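Local coordinates for protein carbon monoxide dehydrogenase (PDB 6T7J) that probably catalyses the reversible oxidation of carbon monoxide to carbon dioxide with a ferredoxin-type acceptor, using iron–sulfur clusters, though the active-site cluster here lacks nickel, at residues G31-T34 / L40-Q43; Q43-F48 / N453-H458; D340-M345 / S557-S562. All blocks are in the same frame, centred on the assembly; numbering follows the deposited sequence.

Contact 1: G31-T34 / L40-Q43; sequences GIKT and LEQQ
Lys33 and Glu41 meet through their ends, their two long side chains crossing at about a right angle. Each has CG anti to its own carbonyl carbon (chi1 -59° for Lys33, -69° for Glu41) and is extended beyond it, a reach that spans the 10.3 Å between Lys33 CA and Glu41 CA. The ammonium group comes in on the syn lone pair of one carboxylate oxygen, with Lys33 NZ 2.5 Å from Glu41 OE2 in a salt bridge. The other oxygen stands back, Glu41 OE1 lying 3.7 Å from Lys33 NZ, so the grip is one-sided rather than forked. Lys33 CE also passes 3.4 Å from Glu41 OE2, bringing the methylene next to the ammonium close to the acceptor. A lysine and a glutamate suit this partly exposed surface, where long flexible chains can pair opposite charges while their backbones stay apart. Glu41 also packs on Pro72 of the second subunit. The pair bridges a tight helix–loop–helix connection: Gly31, at positive phi, ends helix 20-30 in a Schellman motif, and Thr34 starts helix 35-42 as its N-cap, its OG1 accepting from Trp36 N.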
ATOM      1  N   GLY A  31     -14.371  28.503  21.149  1.00 53.89           N
ATOM      2  CA  GLY A  31     -15.133  27.739  20.183  1.00 55.74           C
ATOM      3  C   GLY A  31     -14.291  27.014  19.159  1.00 54.95           C
ATOM      4  O   GLY A  31     -14.720  26.858  18.011  1.00 56.11           O
ATOM      5  N   ILE A  32     -13.098  26.567  19.541  1.00 55.13           N
ATOM      6  CA  ILE A  32     -12.168  25.897  18.641  1.00 54.96           C
ATOM      7  C   ILE A  32     -12.101  24.429  19.039  1.00 53.75           C
ATOM      8  O   ILE A  32     -11.772  24.105  20.187  1.00 52.20           O
ATOM      9  CB  ILE A  32     -10.776  26.547  18.681  1.00 51.30           C
ATOM     10  CG1 ILE A  32     -10.844  27.974  18.132  1.00 54.75           C
ATOM     11  CG2 ILE A  32      -9.777  25.716  17.897  1.00 48.87           C
ATOM     12  CD1 ILE A  32      -9.545  28.740  18.254  1.00 51.45           C
ATOM     13  N   LYS A  33     -12.409  23.546  18.092  1.00 50.98           N
ATOM     14  CA  LYS A  33     -12.407  22.114  18.357  1.00 51.93           C
ATOM     15  C   LYS A  33     -10.986  21.567  18.321  1.00 49.88           C
ATOM     16  O   LYS A  33     -10.208  21.890  17.419  1.00 53.64           O
ATOM     17  CB  LYS A  33     -13.274  21.377  17.338  1.00 47.58           C
ATOM     18  CG  LYS A  33     -14.729  21.814  17.308  1.00 57.90           C
ATOM     19  CD  LYS A  33     -15.590  20.800  16.565  1.00 53.65           C
ATOM     20  CE  LYS A  33     -16.948  21.378  16.206  1.00 62.44           C
ATOM     21  NZ  LYS A  33     -17.870  20.343  15.667  1.00 55.92           N
ATOM     22  N   THR A  34     -10.651  20.737  19.303  1.00 48.62           N
ATOM     23  CA  THR A  34      -9.400  19.997  19.323  1.00 49.43           C
ATOM     24  C   THR A  34      -9.672  18.533  18.989  1.00 50.23           C
ATOM     25  O   THR A  34     -10.810  18.132  18.723  1.00 49.15           O
ATOM     26  CB  THR A  34      -8.705  20.132  20.681  1.00 51.73           C
ATOM     27  OG1 THR A  34      -9.306  19.235  21.623  1.00 48.20           O
ATOM     28  CG2 THR A  34      -8.810  21.558  21.197  1.00 49.11           C
ATOM     29  N   LEU A  40     -14.803  12.871  20.908  1.00 56.55           N
ATOM     30  CA  LEU A  40     -16.106  12.780  21.561  1.00 52.80           C
ATOM     31  C   LEU A  40     -17.235  12.776  20.537  1.00 54.42           C
ATOM     32  O   LEU A  40     -18.234  12.066  20.701  1.00 56.60           O
ATOM     33  CB  LEU A  40     -16.282  13.936  22.547  1.00 55.21           C
ATOM     34  CG  LEU A  40     -15.434  13.890  23.820  1.00 52.32           C
ATOM     35  CD1 LEU A  40     -15.740  15.084  24.713  1.00 56.29           C
ATOM     36  CD2 LEU A  40     -15.658  12.584  24.564  1.00 50.32           C
ATOM     37  N   GLU A  41     -17.093  13.568  19.472  1.00 54.29           N
ATOM     38  CA  GLU A  41     -18.110  13.589  18.425  1.00 54.15           C
ATOM     39  C   GLU A  41     -18.185  12.260  17.680  1.00 56.71           C
ATOM     40  O   GLU A  41     -19.237  11.921  17.126  1.00 59.91           O
ATOM     41  CB  GLU A  41     -17.834  14.728  17.443  1.00 52.06           C
ATOM     42  CG  GLU A  41     -18.050  16.115  18.020  1.00 55.07           C
ATOM     43  CD  GLU A  41     -18.338  17.149  16.952  1.00 61.49           C
ATOM     44  OE1 GLU A  41     -18.729  16.756  15.834  1.00 64.52           O
ATOM     45  OE2 GLU A  41     -18.173  18.355  17.229  1.00 70.20           O
ATOM     46  N   GLN A  42     -17.088  11.503  17.645  1.00 63.17           N
ATOM     47  CA  GLN A  42     -17.087  10.222  16.948  1.00 62.16           C
ATOM     48  C   GLN A  42     -17.739   9.103  17.750  1.00 62.43           C
ATOM     49  O   GLN A  42     -18.074   8.063  17.173  1.00 68.59           O
ATOM     50  CB  GLN A  42     -15.655   9.812  16.590  1.00 50.74           C
ATOM     51  CG  GLN A  42     -15.033  10.627  15.468  1.00 51.65           C
ATOM     52  CD  GLN A  42     -15.757  10.453  14.145  1.00 54.48           C
ATOM     53  OE1 GLN A  42     -16.331   9.398  13.870  1.00 52.09           O
ATOM     54  NE2 GLN A  42     -15.734  11.492  13.318  1.00 54.40           N
ATOM     55  N   GLN A  43     -17.935   9.291  19.054  1.00 62.44           N
ATOM     56  CA  GLN A  43     -18.355   8.149  19.861  1.00 66.13           C
ATOM     57  C   GLN A  43     -19.878   8.037  19.899  1.00 67.24           C
ATOM     58  O   GLN A  43     -20.576   9.054  19.946  1.00 69.26           O
ATOM     59  CB  GLN A  43     -17.813   8.268  21.281  1.00 65.69           C
ATOM     60  CG  GLN A  43     -16.373   7.807  21.419  1.00 66.21           C
ATOM     61  CD  GLN A  43     -15.628   8.542  22.512  1.00 72.28           C
ATOM     62  OE1 GLN A  43     -16.077   9.584  22.991  1.00 75.49           O
ATOM     63  NE2 GLN A  43     -14.482   8.002  22.915  1.00 77.77           N
TER

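Contact 2: Q43-F48 / N453-H458; sequences QPQCAF and NPKVKH. With FES (Fe2/s2 (inorganic) cluster), chain E.
CG lies anti to the carbonyl carbon in both Gln45 (chi1 -75°) and Lys455 (chi1 -64°), and with the rest of each chain extended the two reach for one another from opposite directions. Lys455 is carried by a type I beta turn, Asn453 to Val456, overlapped by an Asx turn in which Asn453 OD1 accepts from Lys455 N at 3.0 Å, and Pro454 fits the second position, where a fixed phi is wanted. Across the contact Lys455 NZ donates to Gln45 OE1 at 2.8 Å. The C=O...N angle is 143° and the nitrogen lies a little off the amide plane, while Lys455 CE sits 3.2 Å from Gln45 OE1. Glutamine suits its place because its amide works at both ends: NE2 donates to Met60 O of the second subunit, which helps fix the rotation of the group. Lys455 NZ likewise donates to Gly61 O of the second subunit, so the pair ties two distant parts of one chain to its neighbour. Next, Cys46 is a ligand of the [2Fe-2S] cluster, probably the counterpart of the D-cluster of related enzymes. Cys46 SG is 2.3 Å from FE2 and lies in plane at the Phe48 ring edge.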
ATOM      1  N   GLN A  43     -17.935   9.291  19.054  1.00 62.44           N
ATOM      2  CA  GLN A  43     -18.355   8.149  19.861  1.00 66.13           C
ATOM      3  C   GLN A  43     -19.878   8.037  19.899  1.00 67.24           C
ATOM      4  O   GLN A  43     -20.576   9.054  19.946  1.00 69.26           O
ATOM      5  CB  GLN A  43     -17.813   8.268  21.281  1.00 65.69           C
ATOM      6  CG  GLN A  43     -16.373   7.807  21.419  1.00 66.21           C
ATOM      7  CD  GLN A  43     -15.628   8.542  22.512  1.00 72.28           C
ATOM      8  OE1 GLN A  43     -16.077   9.584  22.991  1.00 75.49           O
ATOM      9  NE2 GLN A  43     -14.482   8.002  22.915  1.00 77.77           N
ATOM     10  N   PRO A  44     -20.424   6.808  19.892  1.00 64.68           N
ATOM     11  CA  PRO A  44     -19.668   5.549  19.891  1.00 66.08           C
ATOM     12  C   PRO A  44     -19.052   5.200  18.536  1.00 65.47           C
ATOM     13  O   PRO A  44     -19.729   5.254  17.508  1.00 68.23           O
ATOM     14  CB  PRO A  44     -20.722   4.513  20.285  1.00 61.18           C
ATOM     15  CG  PRO A  44     -21.998   5.079  19.782  1.00 57.97           C
ATOM     16  CD  PRO A  44     -21.878   6.573  19.936  1.00 68.74           C
ATOM     17  N   GLN A  45     -17.768   4.854  18.543  1.00 63.62           N
ATOM     18  CA  GLN A  45     -17.093   4.447  17.321  1.00 63.86           C
ATOM     19  C   GLN A  45     -17.482   3.021  16.953  1.00 65.52           C
ATOM     20  O   GLN A  45     -17.761   2.186  17.820  1.00 62.16           O
ATOM     21  CB  GLN A  45     -15.577   4.568  17.482  1.00 57.07           C
ATOM     22  CG  GLN A  45     -15.085   6.007  17.441  1.00 54.23           C
ATOM     23  CD  GLN A  45     -13.607   6.135  17.752  1.00 53.01           C
ATOM     24  OE1 GLN A  45     -13.045   5.332  18.495  1.00 58.93           O
ATOM     25  NE2 GLN A  45     -12.970   7.153  17.183  1.00 49.01           N
ATOM     26  N   CYS A  46     -17.504   2.751  15.648  1.00 66.11           N
ATOM     27  CA  CYS A  46     -18.013   1.479  15.150  1.00 60.34           C
ATOM     28  C   CYS A  46     -17.229   0.312  15.732  1.00 57.96           C
ATOM     29  O   CYS A  46     -15.998   0.272  15.658  1.00 54.90           O
ATOM     30  CB  CYS A  46     -17.952   1.451  13.622  1.00 55.05           C
ATOM     31  SG  CYS A  46     -18.297  -0.160  12.871  1.00 67.07           S
ATOM     32  N   ALA A  47     -17.958  -0.642  16.317  1.00 58.83           N
ATOM     33  CA  ALA A  47     -17.321  -1.790  16.952  1.00 56.30           C
ATOM     34  C   ALA A  47     -16.654  -2.695  15.925  1.00 56.92           C
ATOM     35  O   ALA A  47     -15.593  -3.267  16.194  1.00 52.34           O
ATOM     36  CB  ALA A  47     -18.348  -2.573  17.770  1.00 47.09           C
ATOM     37  N   PHE A  48     -17.263  -2.838  14.744  1.00 57.79           N
ATOM     38  CA  PHE A  48     -16.701  -3.710  13.718  1.00 56.41           C
ATOM     39  C   PHE A  48     -15.335  -3.212  13.265  1.00 57.73           C
ATOM     40  O   PHE A  48     -14.380  -3.990  13.163  1.00 55.72           O
ATOM     41  CB  PHE A  48     -17.664  -3.811  12.535  1.00 61.25           C
ATOM     42  CG  PHE A  48     -19.041  -4.273  12.915  1.00 65.99           C
ATOM     43  CD1 PHE A  48     -19.326  -5.624  13.033  1.00 64.13           C
ATOM     44  CD2 PHE A  48     -20.050  -3.355  13.164  1.00 66.49           C
ATOM     45  CE1 PHE A  48     -20.590  -6.053  13.387  1.00 68.21           C
ATOM     46  CE2 PHE A  48     -21.317  -3.777  13.519  1.00 68.46           C
ATOM     47  CZ  PHE A  48     -21.587  -5.128  13.631  1.00 72.75           C
ATOM     48  N   ASN A 453      -2.613   9.226  21.768  1.00 50.76           N
ATOM     49  CA  ASN A 453      -3.954   8.827  21.367  1.00 45.98           C
ATOM     50  C   ASN A 453      -4.945   9.348  22.399  1.00 48.73           C
ATOM     51  O   ASN A 453      -4.872   8.961  23.572  1.00 48.94           O
ATOM     52  CB  ASN A 453      -4.043   7.305  21.238  1.00 48.28           C
ATOM     53  CG  ASN A 453      -5.290   6.846  20.500  1.00 46.82           C
ATOM     54  OD1 ASN A 453      -6.376   7.398  20.680  1.00 44.09           O
ATOM     55  ND2 ASN A 453      -5.139   5.819  19.672  1.00 46.65           N
ATOM     56  N   PRO A 454      -5.883  10.219  22.011  1.00 44.72           N
ATOM     57  CA  PRO A 454      -6.825  10.779  22.994  1.00 48.30           C
ATOM     58  C   PRO A 454      -7.768   9.754  23.606  1.00 52.85           C
ATOM     59  O   PRO A 454      -8.553  10.116  24.490  1.00 52.69           O
ATOM     60  CB  PRO A 454      -7.598  11.829  22.179  1.00 47.96           C
ATOM     61  CG  PRO A 454      -7.468  11.382  20.761  1.00 44.48           C
ATOM     62  CD  PRO A 454      -6.129  10.720  20.649  1.00 45.95           C
ATOM     63  N   LYS A 455      -7.722   8.493  23.169  1.00 48.77           N
ATOM     64  CA  LYS A 455      -8.511   7.457  23.824  1.00 46.79           C
ATOM     65  C   LYS A 455      -7.955   7.120  25.200  1.00 49.14           C
ATOM     66  O   LYS A 455      -8.704   6.678  26.079  1.00 52.83           O
ATOM     67  CB  LYS A 455      -8.565   6.203  22.950  1.00 43.65           C
ATOM     68  CG  LYS A 455      -9.270   6.415  21.625  1.00 41.58           C
ATOM     69  CD  LYS A 455      -9.239   5.163  20.775  1.00 44.80           C
ATOM     70  CE  LYS A 455     -10.029   5.358  19.494  1.00 51.03           C
ATOM     71  NZ  LYS A 455     -10.552   4.066  18.968  1.00 58.75           N
ATOM     72  N   VAL A 456      -6.655   7.313  25.402  1.00 46.50           N
ATOM     73  CA  VAL A 456      -6.028   7.142  26.704  1.00 50.46           C
ATOM     74  C   VAL A 456      -5.583   8.511  27.205  1.00 49.54           C
ATOM     75  O   VAL A 456      -5.428   9.466  26.436  1.00 49.91           O
ATOM     76  CB  VAL A 456      -4.841   6.158  26.654  1.00 50.80           C
ATOM     77  CG1 VAL A 456      -5.308   4.785  26.195  1.00 44.66           C
ATOM     78  CG2 VAL A 456      -3.746   6.688  25.737  1.00 47.78           C
ATOM     79  N   LYS A 457      -5.384   8.604  28.520  1.00 51.45           N
ATOM     80  CA  LYS A 457      -4.986   9.867  29.129  1.00 52.13           C
ATOM     81  C   LYS A 457      -3.666  10.350  28.540  1.00 53.00           C
ATOM     82  O   LYS A 457      -2.714   9.576  28.394  1.00 51.73           O
ATOM     83  CB  LYS A 457      -4.871   9.715  30.646  1.00 53.66           C
ATOM     84  CG  LYS A 457      -4.616  11.029  31.367  1.00 52.06           C
ATOM     85  CD  LYS A 457      -4.791  10.899  32.866  1.00 50.60           C
ATOM     86  CE  LYS A 457      -4.692  12.259  33.541  1.00 59.81           C
ATOM     87  NZ  LYS A 457      -5.040  12.198  34.989  1.00 73.12           N
ATOM     88  N   HIS A 458      -3.613  11.638  28.205  1.00 50.25           N
ATOM     89  CA  HIS A 458      -2.517  12.180  27.410  1.00 51.08           C
ATOM     90  C   HIS A 458      -1.202  12.131  28.182  1.00 51.76           C
ATOM     91  O   HIS A 458      -1.067  12.751  29.244  1.00 49.92           O
ATOM     92  CB  HIS A 458      -2.838  13.609  26.983  1.00 51.51           C
ATOM     93  CG  HIS A 458      -1.738  14.267  26.213  1.00 50.90           C
ATOM     94  ND1 HIS A 458      -1.140  15.439  26.623  1.00 50.71           N
ATOM     95  CD2 HIS A 458      -1.119  13.912  25.061  1.00 52.56           C
ATOM     96  CE1 HIS A 458      -0.203  15.779  25.756  1.00 50.26           C
ATOM     97  NE2 HIS A 458      -0.171  14.869  24.799  1.00 53.80           N
TER
HETATM   98 FE1  FES E 702     -16.936  -0.569   8.292  0.67 68.72          FE
HETATM   99 FE2  FES E 702     -17.773   0.417  10.710  0.67 63.24          FE
HETATM  100  S1  FES E 702     -19.002  -0.872   9.254  0.67 60.31           S
HETATM  101  S2  FES E 702     -15.598   0.260   9.970  0.67 57.99           S

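Contact 3: D340-M345 / S557-S562; sequences DYQCIM and SEKAVS. With MSK (Broken Fe4S4 cluster), chain F.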
ATOM      1  N   ASP A 340       6.296  19.413   7.105  1.00 51.25           N
ATOM      2  CA  ASP A 340       6.629  18.658   5.901  1.00 50.34           C
ATOM      3  C   ASP A 340       5.616  17.537   5.689  1.00 49.16           C
ATOM      4  O   ASP A 340       4.718  17.671   4.853  1.00 57.61           O
ATOM      5  CB  ASP A 340       8.063  18.113   5.959  1.00 44.31           C
ATOM      6  CG  ASP A 340       8.422  17.520   7.310  1.00 52.64           C
ATOM      7  OD1 ASP A 340       7.505  17.137   8.064  1.00 51.47           O
ATOM      8  OD2 ASP A 340       9.632  17.423   7.610  1.00 54.72           O
ATOM      9  N   TYR A 341       5.729  16.437   6.435  1.00 50.12           N
ATOM     10  CA  TYR A 341       4.740  15.372   6.327  1.00 51.29           C
ATOM     11  C   TYR A 341       4.718  14.544   7.607  1.00 50.31           C
ATOM     12  O   TYR A 341       5.572  14.689   8.485  1.00 47.43           O
ATOM     13  CB  TYR A 341       4.992  14.481   5.101  1.00 51.36           C
ATOM     14  CG  TYR A 341       6.422  14.026   4.876  1.00 54.18           C
ATOM     15  CD1 TYR A 341       7.156  13.417   5.886  1.00 52.78           C
ATOM     16  CD2 TYR A 341       7.023  14.178   3.632  1.00 52.15           C
ATOM     17  CE1 TYR A 341       8.454  12.991   5.668  1.00 51.70           C
ATOM     18  CE2 TYR A 341       8.318  13.755   3.405  1.00 50.42           C
ATOM     19  CZ  TYR A 341       9.029  13.163   4.426  1.00 50.19           C
ATOM     20  OH  TYR A 341      10.319  12.744   4.198  1.00 53.10           O
ATOM     21  N   GLN A 342       3.704  13.674   7.689  1.00 53.77           N
ATOM     22  CA  GLN A 342       3.504  12.686   8.749  1.00 49.00           C
ATOM     23  C   GLN A 342       3.029  13.312  10.056  1.00 47.60           C
ATOM     24  O   GLN A 342       3.722  14.141  10.655  1.00 49.03           O
ATOM     25  CB  GLN A 342       4.776  11.864   8.974  1.00 48.49           C
ATOM     26  CG  GLN A 342       5.088  10.911   7.832  1.00 45.94           C
ATOM     27  CD  GLN A 342       6.434  10.240   7.984  1.00 51.26           C
ATOM     28  OE1 GLN A 342       6.897  10.004   9.100  1.00 51.24           O
ATOM     29  NE2 GLN A 342       7.074   9.932   6.860  1.00 49.48           N
ATOM     30  N   CYS A 343       1.829  12.909  10.487  1.00 49.11           N
ATOM     31  CA  CYS A 343       1.223  13.318  11.758  1.00 49.25           C
ATOM     32  C   CYS A 343       0.991  14.825  11.834  1.00 49.34           C
ATOM     33  O   CYS A 343       0.941  15.400  12.925  1.00 49.93           O
ATOM     34  CB  CYS A 343       2.053  12.842  12.955  1.00 47.37           C
ATOM     35  SG  CYS A 343       2.390  11.064  12.983  1.00 46.56           S
ATOM     36  N   ILE A 344       0.840  15.475  10.683  1.00 48.94           N
ATOM     37  CA  ILE A 344       0.399  16.864  10.623  1.00 46.14           C
ATOM     38  C   ILE A 344      -1.123  16.837  10.560  1.00 47.54           C
ATOM     39  O   ILE A 344      -1.705  16.567   9.509  1.00 48.32           O
ATOM     40  CB  ILE A 344       0.994  17.607   9.426  1.00 43.32           C
ATOM     41  CG1 ILE A 344       2.499  17.349   9.313  1.00 48.68           C
ATOM     42  CG2 ILE A 344       0.691  19.094   9.530  1.00 43.19           C
ATOM     43  CD1 ILE A 344       3.295  17.829  10.506  1.00 55.82           C
ATOM     44  N   MET A 345      -1.769  17.104  11.690  1.00 43.49           N
ATOM     45  CA  MET A 345      -3.223  17.167  11.731  1.00 45.14           C
ATOM     46  C   MET A 345      -3.716  18.200  10.726  1.00 46.43           C
ATOM     47  O   MET A 345      -3.294  19.362  10.794  1.00 51.05           O
ATOM     48  CB  MET A 345      -3.716  17.543  13.126  1.00 46.91           C
ATOM     49  CG  MET A 345      -3.555  16.468  14.182  1.00 46.97           C
ATOM     50  SD  MET A 345      -4.372  16.954  15.717  1.00 46.97           S
ATOM     51  CE  MET A 345      -3.772  15.697  16.844  1.00 48.64           C
ATOM     52  N   SER A 557      -0.422   5.626  15.149  1.00 40.54           N
ATOM     53  CA  SER A 557      -0.088   5.660  13.734  1.00 42.10           C
ATOM     54  C   SER A 557       0.220   4.266  13.195  1.00 40.21           C
ATOM     55  O   SER A 557       0.558   3.341  13.937  1.00 47.63           O
ATOM     56  CB  SER A 557       1.108   6.582  13.491  1.00 45.68           C
ATOM     57  OG  SER A 557       2.321   5.944  13.857  1.00 45.63           O
ATOM     58  N   GLU A 558       0.099   4.129  11.872  1.00 41.10           N
ATOM     59  CA  GLU A 558       0.520   2.896  11.214  1.00 42.92           C
ATOM     60  C   GLU A 558       2.033   2.720  11.292  1.00 43.57           C
ATOM     61  O   GLU A 558       2.532   1.583  11.306  1.00 45.42           O
ATOM     62  CB  GLU A 558       0.036   2.896   9.761  1.00 42.24           C
ATOM     63  CG  GLU A 558      -1.485   2.833   9.620  1.00 41.17           C
ATOM     64  CD  GLU A 558      -1.982   3.310   8.261  1.00 45.44           C
ATOM     65  OE1 GLU A 558      -2.775   2.582   7.627  1.00 43.87           O
ATOM     66  OE2 GLU A 558      -1.582   4.410   7.826  1.00 44.24           O
ATOM     67  N   LYS A 559       2.774   3.832  11.354  1.00 41.23           N
ATOM     68  CA  LYS A 559       4.205   3.761  11.630  1.00 48.07           C
ATOM     69  C   LYS A 559       4.475   3.048  12.948  1.00 49.46           C
ATOM     70  O   LYS A 559       5.414   2.251  13.048  1.00 47.20           O
ATOM     71  CB  LYS A 559       4.805   5.166  11.652  1.00 42.69           C
ATOM     72  CG  LYS A 559       5.294   5.660  10.306  1.00 46.69           C
ATOM     73  CD  LYS A 559       5.782   7.097  10.402  1.00 48.93           C
ATOM     74  CE  LYS A 559       4.660   8.029  10.816  1.00 45.72           C
ATOM     75  NZ  LYS A 559       5.163   9.372  11.209  1.00 52.19           N
ATOM     76  N   ALA A 560       3.659   3.324  13.970  1.00 44.83           N
ATOM     77  CA  ALA A 560       3.823   2.644  15.251  1.00 40.16           C
ATOM     78  C   ALA A 560       3.571   1.150  15.115  1.00 44.02           C
ATOM     79  O   ALA A 560       4.229   0.339  15.778  1.00 40.66           O
ATOM     80  CB  ALA A 560       2.888   3.252  16.296  1.00 39.79           C
ATOM     81  N   VAL A 561       2.627   0.762  14.254  1.00 42.86           N
ATOM     82  CA  VAL A 561       2.374  -0.657  14.028  1.00 39.93           C
ATOM     83  C   VAL A 561       3.588  -1.314  13.389  1.00 45.34           C
ATOM     84  O   VAL A 561       4.013  -2.402  13.800  1.00 44.19           O
ATOM     85  CB  VAL A 561       1.110  -0.851  13.174  1.00 42.01           C
ATOM     86  CG1 VAL A 561       0.839  -2.335  12.964  1.00 44.81           C
ATOM     87  CG2 VAL A 561      -0.081  -0.170  13.829  1.00 42.53           C
ATOM     88  N   SER A 562       4.174  -0.662  12.380  1.00 42.20           N
ATOM     89  CA  SER A 562       5.384  -1.206  11.767  1.00 45.60           C
ATOM     90  C   SER A 562       6.521  -1.305  12.779  1.00 44.22           C
ATOM     91  O   SER A 562       7.258  -2.300  12.804  1.00 42.11           O
ATOM     92  CB  SER A 562       5.807  -0.348  10.575  1.00 42.04           C
ATOM     93  OG  SER A 562       7.000  -0.849   9.999  1.00 46.04           O
TER
HETATM   94  S1  MSK F 703       5.480  11.953  15.506  0.82 53.76           S
HETATM   95  S3  MSK F 703       4.433   8.718  14.803  1.00 60.52           S
HETATM   96  S4  MSK F 703       2.477  10.718  16.792  0.64 51.58           S
HETATM   97  S5  MSK F 703       5.631   9.618  17.665  1.00 55.01           S
HETATM   98 FE1  MSK F 703       7.120  10.709  14.576  0.87 63.68          FE
HETATM   99 FE2  MSK F 703       4.445  11.349  17.501  0.62 47.25          FE
HETATM  100 FE3  MSK F 703       3.570   8.835  16.851  0.55 48.47          FE
HETATM  101 FE4  MSK F 703       3.613  10.780  14.967  0.75 48.49          FE
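Gln342 and Lys559 meet beside the broken Fe4S4 cluster, where the loop after strand 336-339 of one parallel alpha/beta sheet faces the start of helix 558-569, which follows strand 548-552 of the other. Metal ligation comes first: Cys343 SG binds FE4 at 2.4 Å, a soft thiolate suited to iron. Hydrogen bonding comes next. Lys559 bends at chi3 (-62°), which turns its end toward the glutamine, and Lys559 NZ donates to Gln342 OE1 at 2.8 Å. The C=O...N angle of 120° is ordinary for an amide oxygen, but the nitrogen stands 28° out of the carbonyl plane. Glutamine suits its place by offering a neutral amide oxygen on an extended chain, and lysine is long enough to reach it from the helix start. Replacing Gln342 by an alanine would probably leave Lys559 NZ without this acceptor and freer to swing beside the cluster. Lys559 NZ also lies 3.7 Å from Cys343 SG, a proximity rather than a bond. Helix capping is the third kind: Ser557, the N-cap, accepts from Ala560 N through OG at 2.9 Å. Serine's short hydroxyl does this and still faces the metal site. Ser557 OG lies 3.6 Å from cluster sulfide S3.

How the contacts relate
Contacts 1 and 2 are neighbours, their centres about 12 Å apart on the same side of the chain's centre; they share Gln43, where helix 35-42 gives way to helix 47-50. Contact 3 lies deeper, its centre about 18 Å from that of contact 2 and about 21 Å from that of contact 1, with no touch to either. Along the chain contact 1 closes first, while contacts 2 and 3 alternate: 43-48, 340-345, 453-458, 557-562. The N-terminal region thus meets the loop after strand 444-448, and segments that follow strands of the two parallel sheets come together at the broken cluster. All three touch the second subunit, so both cluster sites lie close to the dimer interface.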